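Local coordinates for adenylosuccinate lyase (Francisella tularensis subsp. tularensis SCHU S4, PDB 4EEI), which probably catalyses fumarate elimination from adenylosuccinate, giving AMP, and from the succinylated carboxamide ribotide intermediate of purine biosynthesis, at residues Ala45-Arg50 / Glu78-Glu83; Ile97-Leu102 / Thr211-Arg216; Ser111-Asp116 / Gly318-Ala323; Ile134-Arg139 / Met148-Lys153. One frame throughout, in Å; residues are numbered along the deposited sequence.

Interaction 1: residues Ala45-Arg50 / Glu78-Glu83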
# COMPACT_ATOMS: atom_id res chain seq x y z
N ALA B 45 -4.43 7.65 -46.01
CA ALA B 45 -3.63 8.85 -46.26
C ALA B 45 -4.53 10.07 -46.45
O ALA B 45 -4.17 11.19 -46.07
CB ALA B 45 -2.74 8.64 -47.47
N GLU B 46 -5.68 9.86 -47.08
CA GLU B 46 -6.66 10.92 -47.30
C GLU B 46 -7.16 11.48 -45.97
O GLU B 46 -7.19 12.70 -45.76
CB GLU B 46 -7.83 10.37 -48.11
CG GLU B 46 -9.01 11.32 -48.26
CD GLU B 46 -8.82 12.31 -49.39
OE1 GLU B 46 -7.74 12.31 -50.02
OE2 GLU B 46 -9.76 13.10 -49.66
N ILE B 47 -7.55 10.59 -45.07
CA ILE B 47 -8.07 10.98 -43.77
C ILE B 47 -6.97 11.62 -42.92
O ILE B 47 -7.20 12.62 -42.23
CB ILE B 47 -8.72 9.78 -43.05
CG1 ILE B 47 -9.92 9.27 -43.85
CG2 ILE B 47 -9.12 10.14 -41.63
CD1 ILE B 47 -10.59 8.03 -43.26
N ARG B 48 -5.78 11.04 -42.98
CA ARG B 48 -4.62 11.56 -42.26
C ARG B 48 -4.36 13.03 -42.58
O ARG B 48 -4.03 13.82 -41.70
CB ARG B 48 -3.38 10.71 -42.57
CG ARG B 48 -2.11 11.12 -41.84
CD ARG B 48 -0.97 10.11 -42.04
NE ARG B 48 -1.27 8.79 -41.47
CZ ARG B 48 -1.44 7.68 -42.19
NH1 ARG B 48 -1.34 7.70 -43.51
NH2 ARG B 48 -1.70 6.53 -41.57
N ALA B 49 -4.53 13.40 -43.85
CA ALA B 49 -4.20 14.75 -44.30
C ALA B 49 -5.24 15.82 -43.93
O ALA B 49 -4.94 17.01 -43.96
CB ALA B 49 -3.97 14.76 -45.82
N ARG B 50 -6.45 15.39 -43.58
CA ARG B 50 -7.56 16.33 -43.44
C ARG B 50 -8.21 16.34 -42.06
O ARG B 50 -8.72 17.37 -41.62
CB ARG B 50 -8.61 16.01 -44.49
CG ARG B 50 -8.04 15.83 -45.89
CD ARG B 50 -8.78 16.71 -46.87
NE ARG B 50 -10.22 16.63 -46.67
CZ ARG B 50 -11.01 15.73 -47.23
NH1 ARG B 50 -10.50 14.82 -48.06
NH2 ARG B 50 -12.31 15.73 -46.99
N GLU B 78 -17.68 12.42 -39.35
CA GLU B 78 -18.57 13.50 -39.81
C GLU B 78 -17.82 14.57 -40.61
O GLU B 78 -18.43 15.48 -41.17
CB GLU B 78 -19.34 14.12 -38.63
CG GLU B 78 -18.52 15.00 -37.71
CD GLU B 78 -19.34 15.55 -36.55
OE1 GLU B 78 -20.51 15.15 -36.38
OE2 GLU B 78 -18.80 16.40 -35.80
N GLN B 79 -16.49 14.44 -40.68
CA GLN B 79 -15.69 15.37 -41.48
C GLN B 79 -15.51 14.87 -42.91
O GLN B 79 -14.92 15.55 -43.74
CB GLN B 79 -14.32 15.58 -40.83
CG GLN B 79 -14.37 16.16 -39.42
CD GLN B 79 -13.00 16.31 -38.79
OE1 GLN B 79 -12.09 16.87 -39.39
NE2 GLN B 79 -12.85 15.79 -37.57
N PHE B 80 -16.03 13.68 -43.20
CA PHE B 80 -15.82 13.05 -44.50
C PHE B 80 -17.10 12.52 -45.14
O PHE B 80 -18.12 12.38 -44.46
CB PHE B 80 -14.81 11.91 -44.36
CG PHE B 80 -13.48 12.35 -43.85
CD1 PHE B 80 -13.20 12.36 -42.49
CD2 PHE B 80 -12.50 12.79 -44.74
CE1 PHE B 80 -11.98 12.78 -42.02
CE2 PHE B 80 -11.27 13.22 -44.28
CZ PHE B 80 -11.01 13.21 -42.91
N THR B 81 -17.04 12.23 -46.43
CA THR B 81 -18.14 11.57 -47.13
C THR B 81 -18.42 10.21 -46.48
O THR B 81 -17.53 9.63 -45.85
CB THR B 81 -17.85 11.36 -48.63
OG1 THR B 81 -16.67 10.55 -48.79
CG2 THR B 81 -17.64 12.69 -49.33
N ALA B 82 -19.65 9.72 -46.62
CA ALA B 82 -20.01 8.42 -46.08
C ALA B 82 -19.10 7.34 -46.66
O ALA B 82 -18.74 6.38 -45.98
CB ALA B 82 -21.46 8.11 -46.38
N GLU B 83 -18.73 7.51 -47.93
CA GLU B 83 -17.83 6.59 -48.62
C GLU B 83 -16.43 6.54 -47.99
O GLU B 83 -15.93 5.47 -47.64
CB GLU B 83 -17.71 6.96 -50.10
CG GLU B 83 -16.87 6.00 -50.93
CD GLU B 83 -17.64 4.75 -51.34
OE1 GLU B 83 -18.86 4.85 -51.59
OE2 GLU B 83 -17.01 3.67 -51.42

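Interaction 2: residues Ile97-Leu102 / Thr211-Arg216. With AMP (adenosine monophosphate), chain O; EDO (1,2-ethanediol), chain P.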
# COMPACT_ATOMS: atom_id res chain seq x y z
N ILE B 97 -8.05 0.29 -30.01
CA ILE B 97 -7.64 1.66 -30.28
C ILE B 97 -7.15 2.35 -29.01
O ILE B 97 -6.07 2.95 -29.00
CB ILE B 97 -8.79 2.49 -30.90
CG1 ILE B 97 -9.35 1.79 -32.15
CG2 ILE B 97 -8.32 3.90 -31.23
CD1 ILE B 97 -8.32 1.50 -33.24
N ILE B 98 -7.93 2.26 -27.94
CA ILE B 98 -7.59 2.95 -26.69
C ILE B 98 -6.25 2.50 -26.14
O ILE B 98 -5.40 3.32 -25.80
CB ILE B 98 -8.65 2.69 -25.60
CG1 ILE B 98 -10.01 3.23 -26.02
CG2 ILE B 98 -8.21 3.31 -24.28
CD1 ILE B 98 -11.15 2.74 -25.14
N ASP B 99 -6.06 1.19 -26.04
CA ASP B 99 -4.87 0.65 -25.40
C ASP B 99 -3.63 0.84 -26.26
O ASP B 99 -2.55 1.08 -25.74
CB ASP B 99 -5.06 -0.83 -25.03
CG ASP B 99 -5.97 -1.02 -23.81
OD1 ASP B 99 -6.40 -0.01 -23.20
OD2 ASP B 99 -6.24 -2.19 -23.47
N SER B 100 -3.78 0.73 -27.58
CA SER B 100 -2.65 0.95 -28.46
C SER B 100 -2.24 2.42 -28.44
O SER B 100 -1.05 2.75 -28.43
CB SER B 100 -2.97 0.48 -29.88
OG SER B 100 -3.14 -0.93 -29.91
N ALA B 101 -3.22 3.32 -28.39
CA ALA B 101 -2.92 4.74 -28.33
C ALA B 101 -2.32 5.08 -26.97
O ALA B 101 -1.45 5.95 -26.86
CB ALA B 101 -4.16 5.57 -28.62
N LEU B 102 -2.79 4.40 -25.92
CA LEU B 102 -2.25 4.64 -24.58
C LEU B 102 -0.77 4.27 -24.54
O LEU B 102 0.01 4.94 -23.88
CB LEU B 102 -3.03 3.81 -23.56
CG LEU B 102 -2.56 3.86 -22.11
CD1 LEU B 102 -2.58 5.29 -21.61
CD2 LEU B 102 -3.47 2.99 -21.25
N THR B 211 -6.60 -9.69 -24.96
CA THR B 211 -8.02 -9.99 -24.82
C THR B 211 -8.83 -8.99 -25.62
O THR B 211 -8.44 -8.60 -26.72
CB THR B 211 -8.46 -9.99 -23.34
OG1 THR B 211 -8.03 -8.78 -22.71
CG2 THR B 211 -7.88 -11.18 -22.61
N GLN B 212 -9.82 -8.39 -24.96
CA GLN B 212 -10.34 -7.12 -25.44
C GLN B 212 -9.23 -6.10 -25.22
O GLN B 212 -9.06 -5.17 -26.01
CB GLN B 212 -11.60 -6.72 -24.69
CG GLN B 212 -12.22 -5.43 -25.20
CD GLN B 212 -13.71 -5.33 -24.90
OE1 GLN B 212 -14.11 -4.63 -23.97
NE2 GLN B 212 -14.52 -6.03 -25.68
N VAL B 213 -8.50 -6.26 -24.12
CA VAL B 213 -7.52 -5.28 -23.68
C VAL B 213 -6.10 -5.84 -23.76
O VAL B 213 -5.91 -7.05 -23.88
CB VAL B 213 -7.79 -4.81 -22.24
CG1 VAL B 213 -9.13 -4.09 -22.16
CG2 VAL B 213 -7.77 -6.00 -21.29
N ILE B 214 -5.12 -4.95 -23.69
CA ILE B 214 -3.74 -5.34 -23.43
C ILE B 214 -3.64 -5.59 -21.93
O ILE B 214 -4.21 -4.82 -21.15
CB ILE B 214 -2.80 -4.20 -23.85
CG1 ILE B 214 -2.66 -4.18 -25.38
CG2 ILE B 214 -1.44 -4.32 -23.18
CD1 ILE B 214 -1.79 -3.06 -25.91
N PRO B 215 -2.95 -6.67 -21.52
CA PRO B 215 -2.93 -6.99 -20.08
C PRO B 215 -2.24 -5.91 -19.25
O PRO B 215 -1.24 -5.32 -19.69
CB PRO B 215 -2.17 -8.33 -20.01
CG PRO B 215 -1.38 -8.39 -21.31
CD PRO B 215 -2.24 -7.68 -22.33
N ARG B 216 -2.76 -5.66 -18.06
CA ARG B 216 -2.33 -4.49 -17.29
C ARG B 216 -1.03 -4.67 -16.53
O ARG B 216 -0.56 -3.73 -15.89
CB ARG B 216 -3.45 -4.02 -16.36
CG ARG B 216 -4.06 -2.68 -16.77
CD ARG B 216 -4.58 -2.72 -18.21
NE ARG B 216 -4.94 -1.39 -18.71
CZ ARG B 216 -5.28 -1.14 -19.97
NH1 ARG B 216 -5.31 -2.12 -20.86
NH2 ARG B 216 -5.61 0.09 -20.34
P AMP O . -14.85 5.65 -17.55
O1P AMP O . -15.24 7.02 -17.03
O2P AMP O . -15.26 4.51 -16.66
O3P AMP O . -13.43 5.57 -18.06
O5' AMP O . -15.75 5.47 -18.87
C5' AMP O . -15.50 4.39 -19.77
C4' AMP O . -16.12 4.71 -21.13
O4' AMP O . -15.88 3.63 -22.04
C3' AMP O . -17.63 4.87 -21.02
O3' AMP O . -18.02 6.05 -21.72
C2' AMP O . -18.21 3.65 -21.71
O2' AMP O . -19.40 3.99 -22.43
C1' AMP O . -17.10 3.22 -22.66
N9 AMP O . -17.13 1.76 -22.87
C8 AMP O . -18.13 0.93 -22.55
N7 AMP O . -17.84 -0.35 -22.88
C5 AMP O . -16.61 -0.35 -23.44
C6 AMP O . -15.70 -1.36 -24.01
N6 AMP O . -16.05 -2.67 -24.06
N1 AMP O . -14.51 -0.94 -24.49
C2 AMP O . -14.15 0.36 -24.45
N3 AMP O . -14.93 1.33 -23.94
C4 AMP O . -16.15 1.04 -23.43
C1 EDO P . 0.18 -0.02 -22.07
O1 EDO P . 0.32 -1.36 -21.57
C2 EDO P . -1.18 0.16 -22.74
O2 EDO P . -1.29 -0.77 -23.83

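Interaction 3: residues Ser111-Asp116 / Gly318-Ala323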
# COMPACT_ATOMS: atom_id res chain seq x y z
N SER B 111 10.08 8.82 -22.65
CA SER B 111 11.21 9.49 -23.26
C SER B 111 11.68 10.65 -22.39
O SER B 111 12.89 10.88 -22.25
CB SER B 111 10.85 10.00 -24.66
OG SER B 111 10.56 8.90 -25.51
N TYR B 112 10.73 11.37 -21.81
CA TYR B 112 11.06 12.50 -20.94
C TYR B 112 11.61 12.03 -19.59
O TYR B 112 12.56 12.62 -19.06
CB TYR B 112 9.85 13.41 -20.73
CG TYR B 112 9.52 14.32 -21.89
CD1 TYR B 112 10.29 15.46 -22.14
CD2 TYR B 112 8.44 14.07 -22.71
CE1 TYR B 112 9.99 16.30 -23.21
CE2 TYR B 112 8.14 14.91 -23.78
CZ TYR B 112 8.92 16.02 -24.02
OH TYR B 112 8.60 16.85 -25.08
N VAL B 113 11.01 10.99 -19.03
CA VAL B 113 11.46 10.45 -17.75
C VAL B 113 12.90 9.96 -17.87
O VAL B 113 13.73 10.24 -17.02
CB VAL B 113 10.58 9.29 -17.30
CG1 VAL B 113 11.11 8.67 -16.00
CG2 VAL B 113 9.14 9.78 -17.13
N ILE B 114 13.18 9.24 -18.95
CA ILE B 114 14.51 8.67 -19.17
C ILE B 114 15.56 9.77 -19.35
O ILE B 114 16.66 9.71 -18.77
CB ILE B 114 14.51 7.69 -20.36
CG1 ILE B 114 13.80 6.40 -19.96
CG2 ILE B 114 15.94 7.37 -20.82
CD1 ILE B 114 13.57 5.43 -21.11
N LYS B 115 15.22 10.80 -20.13
CA LYS B 115 16.14 11.91 -20.34
C LYS B 115 16.42 12.59 -19.01
O LYS B 115 17.58 12.91 -18.69
CB LYS B 115 15.54 12.94 -21.31
CG LYS B 115 16.42 14.16 -21.51
CD LYS B 115 15.69 15.29 -22.24
CE LYS B 115 16.60 16.49 -22.50
NZ LYS B 115 17.21 17.06 -21.25
N ASP B 116 15.37 12.81 -18.22
CA ASP B 116 15.54 13.49 -16.94
C ASP B 116 16.21 12.62 -15.88
O ASP B 116 16.95 13.13 -15.04
CB ASP B 116 14.20 14.04 -16.44
CG ASP B 116 13.70 15.21 -17.27
OD1 ASP B 116 14.54 16.00 -17.75
OD2 ASP B 116 12.47 15.34 -17.47
N GLY B 318 3.67 13.07 -14.61
CA GLY B 318 3.86 14.48 -14.30
C GLY B 318 4.71 14.68 -13.06
O GLY B 318 5.62 15.50 -13.04
N ILE B 319 4.42 13.92 -12.01
CA ILE B 319 5.19 14.04 -10.78
C ILE B 319 6.62 13.52 -10.99
O ILE B 319 7.56 14.11 -10.48
CB ILE B 319 4.52 13.25 -9.65
CG1 ILE B 319 3.22 13.94 -9.22
CG2 ILE B 319 5.46 13.12 -8.45
CD1 ILE B 319 2.34 13.04 -8.31
N MET B 320 6.77 12.43 -11.73
CA MET B 320 8.10 11.85 -11.93
C MET B 320 9.02 12.84 -12.64
O MET B 320 10.15 13.07 -12.23
CB MET B 320 8.02 10.54 -12.72
CG MET B 320 9.39 9.92 -13.01
SD MET B 320 10.25 9.42 -11.50
CE MET B 320 9.34 7.95 -11.06
N VAL B 321 8.53 13.42 -13.73
CA VAL B 321 9.33 14.39 -14.47
C VAL B 321 9.62 15.63 -13.61
O VAL B 321 10.76 16.10 -13.54
CB VAL B 321 8.67 14.78 -15.80
CG1 VAL B 321 9.42 15.94 -16.45
CG2 VAL B 321 8.65 13.57 -16.74
N TYR B 322 8.59 16.15 -12.95
CA TYR B 322 8.78 17.29 -12.03
C TYR B 322 9.84 16.99 -10.98
O TYR B 322 10.72 17.81 -10.72
CB TYR B 322 7.46 17.66 -11.34
CG TYR B 322 7.61 18.79 -10.33
CD1 TYR B 322 7.46 20.10 -10.71
CD2 TYR B 322 7.89 18.52 -8.99
CE1 TYR B 322 7.60 21.14 -9.80
CE2 TYR B 322 8.04 19.56 -8.06
CZ TYR B 322 7.88 20.86 -8.49
OH TYR B 322 8.02 21.91 -7.59
N ALA B 323 9.76 15.81 -10.38
CA ALA B 323 10.64 15.49 -9.26
C ALA B 323 12.08 15.29 -9.72
O ALA B 323 13.00 15.73 -9.05
CB ALA B 323 10.14 14.26 -8.49

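Interaction 4: residues Ile134-Arg139 / Met148-Lys153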
# COMPACT_ATOMS: atom_id res chain seq x y z
N ILE B 134 36.81 15.18 -0.17
CA ILE B 134 36.44 15.71 1.14
C ILE B 134 36.24 14.57 2.12
O ILE B 134 35.57 13.58 1.80
CB ILE B 134 35.15 16.54 1.03
CG1 ILE B 134 35.37 17.71 0.06
CG2 ILE B 134 34.72 17.04 2.40
CD1 ILE B 134 34.13 18.56 -0.17
N ILE B 135 36.82 14.68 3.31
CA ILE B 135 36.63 13.64 4.32
C ILE B 135 35.51 14.03 5.29
O ILE B 135 35.45 15.17 5.76
CB ILE B 135 37.96 13.29 5.05
CG1 ILE B 135 37.79 12.07 5.95
CG2 ILE B 135 38.48 14.48 5.84
CD1 ILE B 135 39.12 11.41 6.30
N THR B 136 34.60 13.09 5.54
CA THR B 136 33.45 13.35 6.40
C THR B 136 33.29 12.20 7.40
O THR B 136 33.90 11.15 7.22
CB THR B 136 32.16 13.48 5.58
OG1 THR B 136 31.08 13.91 6.42
CG2 THR B 136 31.80 12.14 4.94
N MET B 137 32.50 12.42 8.44
CA MET B 137 32.19 11.33 9.37
C MET B 137 31.04 10.48 8.84
O MET B 137 29.92 10.98 8.62
CB MET B 137 31.81 11.87 10.76
CG MET B 137 32.97 12.43 11.55
SD MET B 137 34.32 11.25 11.70
CE MET B 137 33.45 9.85 12.41
N GLY B 138 31.31 9.19 8.62
CA GLY B 138 30.26 8.23 8.35
C GLY B 138 29.45 8.02 9.61
O GLY B 138 29.98 8.17 10.72
N ARG B 139 28.16 7.70 9.46
CA ARG B 139 27.27 7.58 10.60
C ARG B 139 26.39 6.35 10.48
O ARG B 139 25.75 6.12 9.44
CB ARG B 139 26.36 8.82 10.70
CG ARG B 139 27.05 10.12 11.17
CD ARG B 139 26.04 11.27 11.15
NE ARG B 139 26.64 12.60 11.35
CZ ARG B 139 27.19 13.32 10.37
NH1 ARG B 139 27.26 12.84 9.13
NH2 ARG B 139 27.69 14.52 10.62
N MET B 148 34.96 8.82 6.00
CA MET B 148 34.75 8.25 4.67
C MET B 148 34.81 9.40 3.69
O MET B 148 34.91 10.56 4.10
CB MET B 148 33.36 7.62 4.60
CG MET B 148 32.26 8.66 4.77
SD MET B 148 30.61 7.94 4.81
CE MET B 148 30.46 7.32 3.12
N SER B 149 34.73 9.11 2.40
CA SER B 149 34.67 10.17 1.40
C SER B 149 33.26 10.75 1.33
O SER B 149 32.29 10.00 1.23
CB SER B 149 35.06 9.63 0.03
OG SER B 149 34.61 10.50 -0.98
N PHE B 150 33.13 12.07 1.39
CA PHE B 150 31.82 12.71 1.31
C PHE B 150 31.20 12.41 -0.05
O PHE B 150 29.99 12.20 -0.18
CB PHE B 150 31.96 14.22 1.52
CG PHE B 150 30.65 14.95 1.73
CD1 PHE B 150 30.02 15.58 0.67
CD2 PHE B 150 30.07 15.02 2.99
CE1 PHE B 150 28.82 16.28 0.87
CE2 PHE B 150 28.88 15.70 3.19
CZ PHE B 150 28.26 16.33 2.13
N GLY B 151 32.05 12.36 -1.08
CA GLY B 151 31.59 12.09 -2.43
C GLY B 151 30.93 10.73 -2.59
O GLY B 151 30.11 10.53 -3.49
N GLN B 152 31.27 9.80 -1.71
CA GLN B 152 30.67 8.48 -1.78
C GLN B 152 29.17 8.54 -1.46
O GLN B 152 28.40 7.65 -1.86
CB GLN B 152 31.41 7.53 -0.85
CG GLN B 152 31.01 6.08 -1.00
CD GLN B 152 32.02 5.14 -0.40
OE1 GLN B 152 33.22 5.28 -0.63
NE2 GLN B 152 31.54 4.17 0.38
N LYS B 153 28.74 9.58 -0.75
CA LYS B 153 27.31 9.75 -0.49
C LYS B 153 26.58 9.97 -1.81
O LYS B 153 25.58 9.33 -2.10
CB LYS B 153 27.04 10.92 0.46
CG LYS B 153 27.55 10.71 1.89
CD LYS B 153 27.39 11.99 2.71
CE LYS B 153 27.74 11.78 4.19
NZ LYS B 153 26.84 10.79 4.84
O HOH W 1 27.34 10.39 7.55

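Interaction 1: residues Ala45-Arg50 / Glu78-Glu83
The phenyl ring of F80 reaches from the loop 78-83 to the helix 45-50, where it meets I47 on one of its faces and the guanidinium of R50 near its CD2-CE2 side. I47 lies over the ring: its CG1 stands 4.2 Å from the F80 ring centroid, only 13° off the ring normal, a CH-pi contact displaced slightly toward the rim. The other branch, I47 CG2, comes down beside the far end of the ring, 3.8 Å from F80 CZ. R50 meets the same ring differently. Its guanidinium turns a face to the phenyl group, with F80 CE2 3.8 Å above the centre of that face, but the two planes are 55° apart, so the groups do not stack flat. R50 NH2 comes within 3.7 Å of F80 CD2, obliquely to the ring. Bends of R50 at chi2 and chi3 (-45°) fold its chain back and bring the guanidinium to F80; its salt bridge to E46, one turn earlier, is modelled unusually short and its detail is doubtful. All this belongs to the all-helical N-terminal part of the lyase 1 fold, where the loop following helix 68-77 folds against helix 43-50. I47 also packs on L28 and L31 of helix 16-33, while F80 also touches A51. Q79 contributes little across the contact, since its amide is engaged by the backbone of Q52 and S75. In the same loop, A82 packs on M367 of the second subunit.

Interaction 2: residues Ile97-Leu102 / Thr211-Arg216
D99 and R216 form the tight half of this contact, a buried salt bridge in which the guanidinium holds the carboxylate end-on, with one nitrogen for each oxygen. D99 CG, beside its backbone N (chi1 -74°), directs the carboxylate at the loop. R216 NH1 gives a hydrogen bond of 2.8 Å to D99 OD2, and R216 NH2 one of 3.0 Å to D99 OD1. Both oxygens lie close to the guanidinium plane, yet they are met from well above the carboxylate plane, because the two flat groups are 51° apart. D99 OD2 accepts a second bond, the third to the carboxylate: I214 N approaches it on the anti side at 3.0 Å. R216 NH1 also reaches I214 O at 2.9 Å, in the carbonyl plane, so the loop backbone and the arginine steady each other around a single carboxylate. V213 CB is pressed against D99 OD2.

Away from this knot the packing is more open. A molecule of 1,2-ethanediol, probably from the crystallisation liquor, lies between L102 and I214 and gives a hydrogen bond from its O2 to D99 O at 2.9 Å. At the other end is the nucleotide pocket, where Q212 OE1 accepts from AMP N6 at 2.8 Å and I98 CD1 borders the adenine near C2. Q212 is also a succinate-binding residue, and R301 is a second partner of its OE1. The contact thus pins the loop leading into helix 217-244 to helix 94-131, while E309 of helix 304-333 pairs with R216 NE and helix 16-33 backs S100 and A101.

Interaction 3: residues Ser111-Asp116 / Gly318-Ala323
V113 and V321 mark the closest passage of two helices that run in nearly the same direction, at a crossing angle of 23°. The axes of segments 111-116 and 318-323 approach to 9.3 Å, and V113 CA lies only 5.6 Å from V321 CA, which leaves room for small branched side chains between them. V113 uses both its methyls. Its CG1, anti to the backbone N (chi1 177°), meets M320 CG at 3.7 Å, the two side chains crossing at about a right angle. Its CG2 meets V321 CG2 at 3.8 Å. With F317 and L324 also touching V113, four residues spaced along helix 304-333 surround this valine, as a hole receives a knob in knobs-into-holes packing. V321 CG2 reaches on to Y112 CB at 4.2 Å, while the tyrosine ring leads away to E9, I10 and I13 of helix 8-14. One turn after Y112 the chemistry changes: D116 turns its carboxylate over V321, with OD2 3.3 Å from V321 CG1. That acid is held by a salt bridge to R325, one turn beyond V321 on the partner helix, so a buried charge joins the same two helices just past the apolar patch. Other helices close around the pair, helix 151-173 behind V113 and I114, and helix 272-293 behind I319 and Y322, while I319 also packs on F311 of the third subunit. Long helices packed lengthwise in this way form the central bundle of the fumarase/aspartase superfamily, through which four subunits build their common helical core.

Interaction 4: residues Ile134-Arg139 / Met148-Lys153
K153 NZ is gripped from several sides: it gives a hydrogen bond of 2.8 Å to a water and forms salt bridges with E239 and with E300 of the second subunit. The same water donates to M137 O and accepts from R139 NH1 at 2.9 Å, tying the first turn of helix 151-173 to strand 135-140. It also stands between two cationic groups, R139 NH1 and K153 NZ being 4.8 Å apart; the acids nearby, among them E250 for R139, probably offset that charge. Alongside, the backbones pair regularly. T136 and M148 form an antiparallel hydrogen-bonded pair, with M148 N 2.8 Å from T136 O. I135 and S149 make the next, non-hydrogen-bonded pair, and F150 N closes the series on I134 O at 2.9 Å, nearly straight at 174°. These strands are the arms of the beta hairpin 135-140/143-149, at whose tip lie S140, a succinate-binding position, and H141, an AMP-binding one, though neither ligand is bound to this chain there. Q212 of this chain packs on S140 of the second subunit, consistent with a site shared between chains. M148 CG sits between its backbone N and carbonyl carbon (chi1 63°), which lays the chain beside T136, CG 3.5 Å from T136 CG2. Extended at chi2, it carries SD to 3.6 Å from G138 CA, where the absence of a side chain admits it. The F150 ring turns its edge to T136, CD2 standing 3.7 Å from T136 CB, while the aliphatic chain of K153 passes over one ring face.

Overall arrangement
Interaction 1 is a surface contact at one end of the elongated subunit, and interactions 2, 3 and 4 are buried. Interactions 2 and 3 share helix 94-131, with centres 23 Å apart, and its end leads into the first strand of interaction 4. Interactions 1 and 4 lie on opposite sides of the chain's centre, their centres 65 Å apart. Chemistry follows position: an aromatic ring beside a solvent-facing arginine at the periphery, a buried ion pair next to the nucleotide pocket, mostly aliphatic packing near the middle of the bundle, and backbone pairing in the hairpin. Interactions 1, 2 and 4 touch the second subunit, interaction 3 the third.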